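Local coordinates for protein exotoxin type A precursor (allele 1) (PDB 1FNU) that probably acts as a secreted superantigen toxin of the staphylococcal and streptococcal family, which over-stimulates T cells by bridging MHC class II molecules and T-cell receptors, at residues Q1-P6 against K179-F184; Y171-P176 against Q213-L218; K157-N162 against F184-E189; I117-S122 against L129-E134. All coordinates share one frame; numbering follows the deposited sequence.

Interaction 1: Q1-P6 against K179-F184; sequences QQDPDP and KESFWF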
# COMPACT_ATOMS: atom_id res chain seq x y z
N GLN A 1 1.63 -2.29 -34.05
CA GLN A 1 0.16 -2.29 -33.86
C GLN A 1 -0.73 -2.43 -35.13
O GLN A 1 -1.02 -1.43 -35.81
CB GLN A 1 -0.24 -1.01 -33.09
CG GLN A 1 0.05 -0.96 -31.61
CD GLN A 1 -1.11 -1.48 -30.81
OE1 GLN A 1 -1.37 -2.68 -30.78
NE2 GLN A 1 -1.85 -0.57 -30.18
N GLN A 2 -1.15 -3.66 -35.42
CA GLN A 2 -2.06 -3.91 -36.54
C GLN A 2 -3.18 -2.97 -36.18
O GLN A 2 -3.56 -2.95 -35.03
CB GLN A 2 -2.66 -5.33 -36.54
CG GLN A 2 -4.26 -5.31 -36.49
CD GLN A 2 -5.01 -6.69 -36.65
OE1 GLN A 2 -4.82 -7.40 -37.67
NE2 GLN A 2 -5.88 -7.02 -35.68
N ASP A 3 -3.70 -2.21 -37.13
CA ASP A 3 -4.80 -1.32 -36.80
C ASP A 3 -5.91 -2.07 -36.07
O ASP A 3 -6.23 -3.23 -36.36
CB ASP A 3 -5.30 -0.58 -38.04
CG ASP A 3 -4.35 0.57 -38.44
OD1 ASP A 3 -3.19 0.56 -37.97
OD2 ASP A 3 -4.76 1.47 -39.21
N PRO A 4 -6.48 -1.42 -35.06
CA PRO A 4 -7.54 -2.01 -34.27
C PRO A 4 -8.76 -2.52 -35.02
O PRO A 4 -9.23 -1.97 -36.03
CB PRO A 4 -7.88 -0.89 -33.27
CG PRO A 4 -7.57 0.34 -34.05
CD PRO A 4 -6.22 -0.04 -34.62
N ASP A 5 -9.23 -3.65 -34.52
CA ASP A 5 -10.45 -4.24 -35.03
C ASP A 5 -11.53 -3.49 -34.21
O ASP A 5 -11.27 -3.12 -33.07
CB ASP A 5 -10.44 -5.73 -34.64
CG ASP A 5 -11.71 -6.44 -35.03
OD1 ASP A 5 -12.81 -5.85 -34.86
OD2 ASP A 5 -11.62 -7.60 -35.50
N PRO A 6 -12.69 -3.12 -34.81
CA PRO A 6 -13.78 -2.42 -34.08
C PRO A 6 -14.15 -3.05 -32.70
O PRO A 6 -14.51 -2.33 -31.75
CB PRO A 6 -14.94 -2.46 -35.10
CG PRO A 6 -14.18 -2.20 -36.41
CD PRO A 6 -13.04 -3.22 -36.25
N LYS A 179 9.59 1.86 -40.01
CA LYS A 179 8.83 0.74 -39.49
C LYS A 179 7.43 0.88 -38.94
O LYS A 179 6.76 1.89 -39.08
CB LYS A 179 9.68 -0.17 -38.58
CG LYS A 179 10.40 -1.31 -39.47
CD LYS A 179 10.20 -2.78 -38.97
CE LYS A 179 8.73 -3.18 -38.81
NZ LYS A 179 8.75 -4.69 -38.60
N GLU A 180 6.98 -0.26 -38.45
CA GLU A 180 5.65 -0.47 -38.00
C GLU A 180 4.84 0.73 -37.35
O GLU A 180 5.35 1.48 -36.48
CB GLU A 180 5.76 -1.73 -37.15
CG GLU A 180 4.52 -2.33 -36.54
CD GLU A 180 4.68 -3.85 -36.39
OE1 GLU A 180 5.78 -4.23 -35.93
OE2 GLU A 180 3.73 -4.66 -36.75
N SER A 181 3.62 0.94 -37.84
CA SER A 181 2.73 1.98 -37.29
C SER A 181 2.24 1.36 -35.93
O SER A 181 2.43 0.15 -35.69
CB SER A 181 1.53 2.18 -38.24
OG SER A 181 0.72 0.97 -38.27
N PHE A 182 1.69 2.18 -35.02
CA PHE A 182 1.14 1.64 -33.75
C PHE A 182 0.00 2.51 -33.20
O PHE A 182 -0.24 3.65 -33.66
CB PHE A 182 2.27 1.37 -32.68
CG PHE A 182 3.11 2.57 -32.36
CD1 PHE A 182 2.73 3.48 -31.41
CD2 PHE A 182 4.24 2.83 -33.11
CE1 PHE A 182 3.45 4.66 -31.21
CE2 PHE A 182 4.99 4.02 -32.94
CZ PHE A 182 4.60 4.94 -31.99
N TRP A 183 -0.72 2.02 -32.20
CA TRP A 183 -1.78 2.87 -31.78
C TRP A 183 -2.06 2.67 -30.32
O TRP A 183 -1.58 1.69 -29.76
CB TRP A 183 -3.05 2.63 -32.65
CG TRP A 183 -3.47 1.24 -32.67
CD1 TRP A 183 -3.15 0.28 -33.59
CD2 TRP A 183 -4.31 0.61 -31.70
NE1 TRP A 183 -3.75 -0.92 -33.25
CE2 TRP A 183 -4.47 -0.74 -32.10
CE3 TRP A 183 -4.96 1.05 -30.53
CZ2 TRP A 183 -5.25 -1.66 -31.36
CZ3 TRP A 183 -5.74 0.12 -29.79
CH2 TRP A 183 -5.88 -1.21 -30.21
N PHE A 184 -2.75 3.65 -29.72
CA PHE A 184 -3.11 3.60 -28.30
C PHE A 184 -4.64 3.78 -28.20
O PHE A 184 -5.20 4.67 -28.86
CB PHE A 184 -2.48 4.76 -27.49
CG PHE A 184 -0.97 4.84 -27.56
CD1 PHE A 184 -0.20 3.73 -27.55
CD2 PHE A 184 -0.35 6.08 -27.57
CE1 PHE A 184 1.20 3.85 -27.58
CE2 PHE A 184 1.07 6.17 -27.58
CZ PHE A 184 1.79 5.06 -27.59

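Interaction 2: Y171-P176 against Q213-L218; sequences YIKFIP and QIEVYL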
# COMPACT_ATOMS: atom_id res chain seq x y z
N TYR A 171 -8.97 6.10 -30.66
CA TYR A 171 -7.62 5.61 -30.67
C TYR A 171 -6.79 6.59 -31.47
O TYR A 171 -7.32 7.45 -32.23
CB TYR A 171 -7.50 4.16 -31.15
CG TYR A 171 -7.71 3.87 -32.62
CD1 TYR A 171 -6.67 3.95 -33.54
CD2 TYR A 171 -9.00 3.52 -33.09
CE1 TYR A 171 -6.92 3.67 -34.94
CE2 TYR A 171 -9.23 3.24 -34.44
CZ TYR A 171 -8.21 3.31 -35.34
OH TYR A 171 -8.48 2.86 -36.62
N ILE A 172 -5.50 6.56 -31.19
CA ILE A 172 -4.58 7.48 -31.87
C ILE A 172 -3.57 6.54 -32.50
O ILE A 172 -3.15 5.54 -31.88
CB ILE A 172 -3.93 8.42 -30.88
CG1 ILE A 172 -2.99 9.37 -31.62
CG2 ILE A 172 -3.22 7.61 -29.80
CD1 ILE A 172 -2.44 10.45 -30.77
N LYS A 173 -3.22 6.83 -33.74
CA LYS A 173 -2.32 5.98 -34.51
C LYS A 173 -1.12 6.78 -34.93
O LYS A 173 -1.24 7.89 -35.41
CB LYS A 173 -3.03 5.44 -35.77
CG LYS A 173 -2.12 4.72 -36.78
CD LYS A 173 -2.90 4.23 -38.03
CE LYS A 173 -1.99 3.42 -39.02
NZ LYS A 173 -2.76 2.58 -40.07
N PHE A 174 0.03 6.19 -34.67
CA PHE A 174 1.30 6.82 -34.99
C PHE A 174 1.88 6.08 -36.21
O PHE A 174 1.92 4.84 -36.28
CB PHE A 174 2.20 6.75 -33.76
CG PHE A 174 1.87 7.74 -32.69
CD1 PHE A 174 2.19 9.06 -32.86
CD2 PHE A 174 1.22 7.34 -31.50
CE1 PHE A 174 1.89 10.00 -31.88
CE2 PHE A 174 0.92 8.24 -30.52
CZ PHE A 174 1.26 9.58 -30.71
N ILE A 175 2.29 6.87 -37.20
CA ILE A 175 2.85 6.32 -38.43
C ILE A 175 4.26 6.90 -38.65
O ILE A 175 4.40 8.02 -39.15
CB ILE A 175 1.95 6.67 -39.61
CG1 ILE A 175 0.48 6.44 -39.23
CG2 ILE A 175 2.29 5.70 -40.81
CD1 ILE A 175 -0.40 7.16 -40.12
N PRO A 176 5.31 6.14 -38.25
CA PRO A 176 6.73 6.52 -38.36
C PRO A 176 7.21 6.22 -39.79
O PRO A 176 7.03 5.11 -40.25
CB PRO A 176 7.41 5.58 -37.35
CG PRO A 176 6.26 4.86 -36.65
CD PRO A 176 5.22 4.78 -37.72
N GLN A 213 3.54 10.67 -38.80
CA GLN A 213 2.18 11.25 -38.88
C GLN A 213 1.20 10.78 -37.75
O GLN A 213 1.22 9.61 -37.34
CB GLN A 213 1.58 10.94 -40.23
CG GLN A 213 1.83 12.00 -41.23
CD GLN A 213 1.55 11.48 -42.63
OE1 GLN A 213 2.47 11.32 -43.47
NE2 GLN A 213 0.27 11.14 -42.88
N ILE A 214 0.35 11.71 -37.29
CA ILE A 214 -0.60 11.38 -36.23
C ILE A 214 -1.98 11.41 -36.82
O ILE A 214 -2.36 12.37 -37.49
CB ILE A 214 -0.59 12.41 -35.11
CG1 ILE A 214 0.84 12.59 -34.55
CG2 ILE A 214 -1.56 11.94 -34.05
CD1 ILE A 214 1.03 13.87 -33.64
N GLU A 215 -2.71 10.36 -36.56
CA GLU A 215 -4.07 10.19 -37.02
C GLU A 215 -4.97 9.77 -35.85
O GLU A 215 -4.67 8.82 -35.11
CB GLU A 215 -4.08 9.10 -38.07
CG GLU A 215 -3.95 9.67 -39.48
CD GLU A 215 -3.72 8.59 -40.46
OE1 GLU A 215 -4.22 7.46 -40.23
OE2 GLU A 215 -3.05 8.88 -41.48
N VAL A 216 -6.08 10.49 -35.71
CA VAL A 216 -7.05 10.20 -34.66
C VAL A 216 -8.42 9.72 -35.16
O VAL A 216 -9.07 10.45 -35.93
CB VAL A 216 -7.29 11.43 -33.79
CG1 VAL A 216 -8.43 11.16 -32.87
CG2 VAL A 216 -6.06 11.74 -32.97
N TYR A 217 -8.88 8.55 -34.66
CA TYR A 217 -10.21 7.93 -35.01
C TYR A 217 -11.21 7.79 -33.84
O TYR A 217 -11.01 6.98 -32.92
CB TYR A 217 -10.00 6.54 -35.60
CG TYR A 217 -9.18 6.55 -36.85
CD1 TYR A 217 -7.77 6.49 -36.79
CD2 TYR A 217 -9.79 6.71 -38.11
CE1 TYR A 217 -7.00 6.59 -37.96
CE2 TYR A 217 -9.03 6.82 -39.28
CZ TYR A 217 -7.64 6.77 -39.19
OH TYR A 217 -6.87 6.99 -40.32
N LEU A 218 -12.32 8.51 -33.92
CA LEU A 218 -13.34 8.49 -32.87
C LEU A 218 -14.73 8.08 -33.38
O LEU A 218 -15.06 8.33 -34.56
CB LEU A 218 -13.48 9.90 -32.28
CG LEU A 218 -12.28 10.67 -31.76
CD1 LEU A 218 -12.71 12.13 -31.48
CD2 LEU A 218 -11.71 9.98 -30.46

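Interaction 3: K157-N162 against F184-E189; sequences KQLYTN and FDFFPE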
# COMPACT_ATOMS: atom_id res chain seq x y z
N LYS A 157 -12.86 19.41 -27.84
CA LYS A 157 -13.90 18.59 -28.43
C LYS A 157 -14.55 17.62 -27.39
O LYS A 157 -15.17 16.62 -27.71
CB LYS A 157 -13.29 17.81 -29.63
CG LYS A 157 -12.74 18.73 -30.80
CD LYS A 157 -13.95 19.37 -31.63
CE LYS A 157 -13.56 20.78 -32.37
NZ LYS A 157 -13.50 22.00 -31.50
N GLN A 158 -14.40 17.92 -26.10
CA GLN A 158 -15.02 17.02 -25.18
C GLN A 158 -14.57 15.58 -25.15
O GLN A 158 -15.39 14.72 -24.85
CB GLN A 158 -16.51 16.98 -25.47
CG GLN A 158 -17.20 18.02 -24.72
CD GLN A 158 -17.85 18.94 -25.67
OE1 GLN A 158 -19.13 19.04 -25.71
NE2 GLN A 158 -17.02 19.67 -26.46
N LEU A 159 -13.29 15.30 -25.40
CA LEU A 159 -12.83 13.91 -25.42
C LEU A 159 -13.04 13.27 -24.05
O LEU A 159 -13.41 12.11 -23.97
CB LEU A 159 -11.32 13.81 -25.83
CG LEU A 159 -10.64 12.45 -25.65
CD1 LEU A 159 -11.45 11.38 -26.30
CD2 LEU A 159 -9.23 12.44 -26.24
N TYR A 160 -12.72 14.01 -23.01
CA TYR A 160 -12.92 13.52 -21.63
C TYR A 160 -13.63 14.63 -20.82
O TYR A 160 -13.54 15.85 -21.16
CB TYR A 160 -11.56 13.15 -20.94
CG TYR A 160 -10.69 12.08 -21.62
CD1 TYR A 160 -11.15 10.79 -21.86
CD2 TYR A 160 -9.38 12.37 -22.05
CE1 TYR A 160 -10.37 9.84 -22.49
CE2 TYR A 160 -8.57 11.39 -22.69
CZ TYR A 160 -9.07 10.13 -22.90
OH TYR A 160 -8.33 9.15 -23.51
N THR A 161 -14.36 14.25 -19.77
CA THR A 161 -14.95 15.24 -18.90
C THR A 161 -14.89 14.62 -17.50
O THR A 161 -14.56 13.48 -17.35
CB THR A 161 -16.48 15.54 -19.15
OG1 THR A 161 -17.23 14.43 -18.73
CG2 THR A 161 -16.86 15.81 -20.67
N ASN A 162 -15.23 15.38 -16.48
CA ASN A 162 -15.31 14.82 -15.15
C ASN A 162 -16.70 14.10 -15.25
O ASN A 162 -17.71 14.57 -14.74
CB ASN A 162 -15.33 15.95 -14.12
CG ASN A 162 -15.36 15.41 -12.71
OD1 ASN A 162 -15.14 14.24 -12.50
ND2 ASN A 162 -15.62 16.28 -11.75
N PHE A 184 -2.75 3.65 -29.72
CA PHE A 184 -3.11 3.60 -28.30
C PHE A 184 -4.64 3.78 -28.20
O PHE A 184 -5.20 4.67 -28.86
CB PHE A 184 -2.48 4.76 -27.49
CG PHE A 184 -0.97 4.84 -27.56
CD1 PHE A 184 -0.20 3.73 -27.55
CD2 PHE A 184 -0.35 6.08 -27.57
CE1 PHE A 184 1.20 3.85 -27.58
CE2 PHE A 184 1.07 6.17 -27.58
CZ PHE A 184 1.79 5.06 -27.59
N ASP A 185 -5.29 2.96 -27.37
CA ASP A 185 -6.74 3.07 -27.09
C ASP A 185 -6.99 4.27 -26.14
O ASP A 185 -6.40 4.33 -25.05
CB ASP A 185 -7.21 1.80 -26.40
CG ASP A 185 -8.68 1.64 -26.51
OD1 ASP A 185 -9.34 2.71 -26.44
OD2 ASP A 185 -9.15 0.49 -26.65
N PHE A 186 -7.82 5.23 -26.54
CA PHE A 186 -8.12 6.35 -25.67
C PHE A 186 -8.86 5.92 -24.40
O PHE A 186 -8.92 6.68 -23.46
CB PHE A 186 -8.95 7.44 -26.36
CG PHE A 186 -8.17 8.31 -27.35
CD1 PHE A 186 -6.79 8.33 -27.39
CD2 PHE A 186 -8.86 9.22 -28.16
CE1 PHE A 186 -6.07 9.21 -28.19
CE2 PHE A 186 -8.14 10.14 -29.00
CZ PHE A 186 -6.73 10.13 -29.00
N PHE A 187 -9.41 4.72 -24.40
CA PHE A 187 -10.19 4.26 -23.28
C PHE A 187 -9.67 2.99 -22.61
O PHE A 187 -9.22 2.06 -23.28
CB PHE A 187 -11.67 4.06 -23.72
CG PHE A 187 -12.31 5.32 -24.21
CD1 PHE A 187 -12.55 6.37 -23.35
CD2 PHE A 187 -12.61 5.48 -25.53
CE1 PHE A 187 -13.09 7.63 -23.80
CE2 PHE A 187 -13.15 6.75 -26.02
CZ PHE A 187 -13.38 7.80 -25.14
N PRO A 188 -9.76 2.93 -21.26
CA PRO A 188 -9.33 1.81 -20.44
C PRO A 188 -10.38 0.69 -20.43
O PRO A 188 -11.49 0.88 -20.93
CB PRO A 188 -9.25 2.45 -19.04
CG PRO A 188 -10.48 3.30 -19.03
CD PRO A 188 -10.22 4.04 -20.39
N GLU A 189 -10.03 -0.45 -19.80
CA GLU A 189 -11.01 -1.52 -19.58
C GLU A 189 -12.04 -0.92 -18.54
O GLU A 189 -11.77 0.12 -17.90
CB GLU A 189 -10.37 -2.82 -19.05
CG GLU A 189 -9.52 -2.68 -17.86
CD GLU A 189 -9.09 -4.02 -17.31
OE1 GLU A 189 -9.12 -5.06 -18.05
OE2 GLU A 189 -8.73 -4.02 -16.11

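Interaction 4: I117-S122 against L129-E134; sequences IVVKVS and LSFDIE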
# COMPACT_ATOMS: atom_id res chain seq x y z
N ILE A 117 3.17 19.59 -35.96
CA ILE A 117 2.68 18.38 -36.58
C ILE A 117 1.17 18.45 -36.72
O ILE A 117 0.43 18.68 -35.74
CB ILE A 117 3.12 17.14 -35.76
CG1 ILE A 117 4.65 17.18 -35.58
CG2 ILE A 117 2.63 15.88 -36.43
CD1 ILE A 117 5.17 16.02 -34.80
N VAL A 118 0.70 18.28 -37.94
CA VAL A 118 -0.74 18.33 -38.20
C VAL A 118 -1.41 17.03 -37.78
O VAL A 118 -0.94 15.93 -38.12
CB VAL A 118 -0.98 18.67 -39.69
CG1 VAL A 118 -2.27 18.06 -40.19
CG2 VAL A 118 -0.97 20.20 -39.84
N VAL A 119 -2.48 17.15 -36.98
CA VAL A 119 -3.18 15.97 -36.47
C VAL A 119 -4.50 15.77 -37.18
O VAL A 119 -5.36 16.61 -37.11
CB VAL A 119 -3.41 16.08 -34.91
CG1 VAL A 119 -4.20 14.90 -34.41
CG2 VAL A 119 -2.06 16.17 -34.19
N LYS A 120 -4.63 14.63 -37.86
CA LYS A 120 -5.81 14.28 -38.61
C LYS A 120 -6.86 13.56 -37.80
O LYS A 120 -6.67 12.41 -37.45
CB LYS A 120 -5.46 13.41 -39.80
CG LYS A 120 -4.95 14.20 -41.05
CD LYS A 120 -4.62 13.21 -42.19
CE LYS A 120 -3.49 13.70 -43.12
NZ LYS A 120 -2.73 12.48 -43.70
N VAL A 121 -7.98 14.23 -37.56
CA VAL A 121 -9.04 13.59 -36.81
C VAL A 121 -10.25 13.19 -37.66
O VAL A 121 -10.78 14.01 -38.42
CB VAL A 121 -9.57 14.51 -35.67
CG1 VAL A 121 -10.64 13.75 -34.86
CG2 VAL A 121 -8.42 14.95 -34.73
N SER A 122 -10.66 11.92 -37.53
CA SER A 122 -11.86 11.38 -38.19
C SER A 122 -12.84 11.11 -37.07
O SER A 122 -12.42 10.75 -35.98
CB SER A 122 -11.63 10.04 -38.86
OG SER A 122 -10.70 10.17 -39.90
N LEU A 129 -11.74 17.26 -38.70
CA LEU A 129 -10.84 18.30 -38.19
C LEU A 129 -9.37 17.97 -38.12
O LEU A 129 -8.95 16.81 -37.99
CB LEU A 129 -11.22 18.84 -36.78
CG LEU A 129 -10.67 18.40 -35.39
CD1 LEU A 129 -9.18 18.07 -35.45
CD2 LEU A 129 -10.87 19.53 -34.33
N SER A 130 -8.62 19.05 -38.23
CA SER A 130 -7.19 19.03 -38.14
C SER A 130 -6.83 20.15 -37.23
O SER A 130 -7.46 21.20 -37.25
CB SER A 130 -6.52 19.28 -39.49
OG SER A 130 -6.61 18.14 -40.29
N PHE A 131 -5.83 19.88 -36.40
CA PHE A 131 -5.24 20.87 -35.51
C PHE A 131 -3.76 20.49 -35.48
O PHE A 131 -3.34 19.42 -35.96
CB PHE A 131 -5.85 20.87 -34.11
CG PHE A 131 -5.75 19.56 -33.37
CD1 PHE A 131 -6.65 18.53 -33.61
CD2 PHE A 131 -4.76 19.38 -32.41
CE1 PHE A 131 -6.59 17.32 -32.91
CE2 PHE A 131 -4.68 18.15 -31.69
CZ PHE A 131 -5.59 17.14 -31.94
N ASP A 132 -2.97 21.41 -34.94
CA ASP A 132 -1.55 21.27 -34.81
C ASP A 132 -1.13 21.04 -33.34
O ASP A 132 -1.71 21.61 -32.43
CB ASP A 132 -0.83 22.58 -35.23
CG ASP A 132 -1.05 22.97 -36.68
OD1 ASP A 132 -0.62 22.20 -37.58
OD2 ASP A 132 -1.64 24.07 -36.91
N ILE A 133 -0.12 20.19 -33.14
CA ILE A 133 0.50 20.05 -31.82
C ILE A 133 1.94 20.45 -32.21
O ILE A 133 2.24 20.64 -33.40
CB ILE A 133 0.43 18.61 -31.21
CG1 ILE A 133 1.09 17.59 -32.12
CG2 ILE A 133 -1.01 18.21 -31.03
CD1 ILE A 133 1.32 16.26 -31.44
N GLU A 134 2.81 20.60 -31.22
CA GLU A 134 4.19 21.05 -31.43
C GLU A 134 5.09 20.40 -30.43
O GLU A 134 4.68 20.22 -29.30
CB GLU A 134 4.37 22.51 -31.08
CG GLU A 134 3.79 23.55 -31.89
CD GLU A 134 4.30 24.89 -31.35
OE1 GLU A 134 3.91 25.28 -30.23
OE2 GLU A 134 5.17 25.52 -32.01

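Interaction 1: Q1-P6 against K179-F184
Gln1 and Pro4 close on the indole of Trp183 from opposite faces. The Gln1 amide lies nearly flat on the ring, the two planes 22° apart, with NE2 over the centre of the indole and CG over the five-membered ring, 4.2 Å from its centroid. That pose follows from the bend at chi2 (-90°), which folds the glutamine back across the face. On the other side the proline ring slides past the indole, its CB 3.3 Å from Trp183 CZ2. Pro4 CD is modelled too close to the ring to be trusted in detail.

Three hydrogen bonds add to this sandwich. Trp183 NE1 points at Gln2 O at 2.7 Å along a nearly straight N-H (164°). Gln2 O lies close to the indole plane, while NE1 stands above the plane of the Gln2 carbonyl. The terminal amine, Gln1 N, reaches Ser181 O at 3.0 Å, and NE2 of Gln1 is placed on Trp183 O at a distance so short that its exact geometry is doubtful.

In fold terms, the irregular N-terminal segment is laid along 182-185, an outermost strand of the beta-grasp sheet, with Trp183 as the main point of attachment.

Charges are less tightly coupled across the contact. Gln1 N stays 4.2 Å from Glu180 OE2, beyond a salt bridge, although the carboxylate may still favour the charged amine. Asp3 turns its carboxylate to Lys173 of the adjoining strand, where OD2 forms a salt bridge, and Pro4 also rests on Tyr171 of that strand.

Interaction 2: Y171-P176 against Q213-L218
Tyr171 and Tyr217 face each other as a hydrogen-bonded pair of two antiparallel strands, and their side chains bury more surface here than any others. The rings are close to parallel (21°) but slid so far apart that they barely overlap. Over one face of the Tyr171 ring lies Tyr217 CB, 3.9 Å from the ring centroid, with Tyr217 CD1 3.5 Å from Tyr171 CE1. The first torsion of Tyr171 (72°) sets CG between its own N and carbonyl carbon, which carries the ring over to the partner strand. Tyr217 has its hydroxyl fixed by Glu215 two residues back: OH donates to OE1 at 2.7 Å, arriving from above the carboxylate plane.

Ile175 comes next in buried surface. Its CD1 reaches diagonally to Glu215, 3.4 Å from OE2, so the carboxylate has a methyl group on one flank and the Lys173 chain running alongside it. The backbones of Ile175 and Gln213 are paired in both directions, Gln213 N to Ile175 O at 2.8 Å, and the same two-way pairing joins Lys173 with Glu215.

Ile172, Phe174, Ile214 and Val216 occupy the reverse face, where Ile172 CD1 meets Ile214 CG2 at 3.7 Å. Helix 142-157 of the beta-grasp domain packs on that face through Ala142 and Val149, while strands 110-123 and 182-185 flank the pair at its two margins.

Interaction 3: K157-N162 against F184-E189
Leu159 sets its two methyl groups against the consecutive phenylalanines Phe186 and Phe187. CD2 lies 3.8 Å from Phe186 CE2, and CD1 is 4.2 Å from Phe187 CZ, so the branched end bridges the two rings. With CG anti to the backbone N (chi1 169°), the same leucine also lies over the centre of the neighbouring Tyr160 ring. Tyr160 and Phe187 slide past each other in opposite directions with planes almost perpendicular; their closest carbons, Tyr160 CE1 and Phe187 CE1, are 3.7 Å apart. Tyr160 also packs on Ile21 and Tyr22 of helix 19-26. All four side chains of the contact are buried.

Farther out lies the phenol hydroxyl. Tyr160 OH donates to Phe186 O over a short 2.5 Å, on a carbonyl lone pair (126° at the oxygen), and the acceptor lies close to the phenol plane. This pins the ring while satisfying a buried carbonyl, and Arg150 of helix 142-157 adds a weak bond to the same hydroxyl. Beyond the carbonyl, Asp185 OD1 takes the N-H of Phe187 at 2.9 Å, nearly straight, and its OD2 receives the backbone N of His10 of the N-terminal loop.

The bond from Phe187 N to Asp185 OD1 closes an Asx turn over residues 185-187, just where strand 182-185 ends, and the contact as a whole ties this turn to the loop leaving the long helix of the beta-grasp domain.

Interaction 4: I117-S122 against L129-E134
Val119, Val121 and Phe131 make the dense side of this hairpin. Val119 CB sits over one face of the Phe131 ring, 3.9 Å from its centroid and close to the ring normal, while Val121 CG2 comes in at the ring's edge, 3.5 Å from CE1. The phenylalanine reaches them because its first torsion (58°) tips the ring back across the neighbouring strand. At one end Val121 and Leu129 run side by side, with Val121 CG2 and Leu129 CD1 squeezed to 3.3 Å, and Leu129 has a strained first torsion of 96°. At the other end Ile133 CG2 meets Val119 CG2 at 3.9 Å.

The opposite face is looser. Val118, Lys120, Ser130 and Asp132 point outward there, Val118, Ser130 and Asp132 being exposed. A methyl of Val118 lies against the Asp132 carboxylate, and Ser130 OG comes no closer to the Lys120 chain than 4.3 Å.

The backbone ladder between the faces is uneven. Val119 N reaches Phe131 O at 2.6 Å, nearly along the carbonyl axis, whereas the return bond from Phe131 N to Val119 O is weak at 3.4 Å. The Val121 and Leu129 pair repeats this asymmetry, but Ile117 and Ile133 are held firmly both ways.

Helix 142-157 covers the hydrophobic side, where Val149 touches Val119 and Phe131, and Tyr152 stacks on Phe131. The hairpin is therefore amphipathic: apolar burial beneath the helix holds one face, while the outer face has little side-chain contact and carries mainly polar groups beside the exposed Val118.

From the N terminus, interaction 1 closes the longest loop, bringing residues 1-6 onto strand 182-185 late in the chain. Interaction 4 falls wholly within that span as a local hairpin, and it is complete before interactions 3 and 2 begin. Interaction 3 then joins the loop after helix 142-157 to the end of strand 182-185; it crosses interaction 1 and shares Phe184 with it. Interaction 2, from 171-176 to 213-218, crosses both. Interactions 1, 2 and 4 together span the five-stranded beta-grasp sheet, strand 212-219 meeting the hairpin on one side and 169-176 meeting 182-185 on the other.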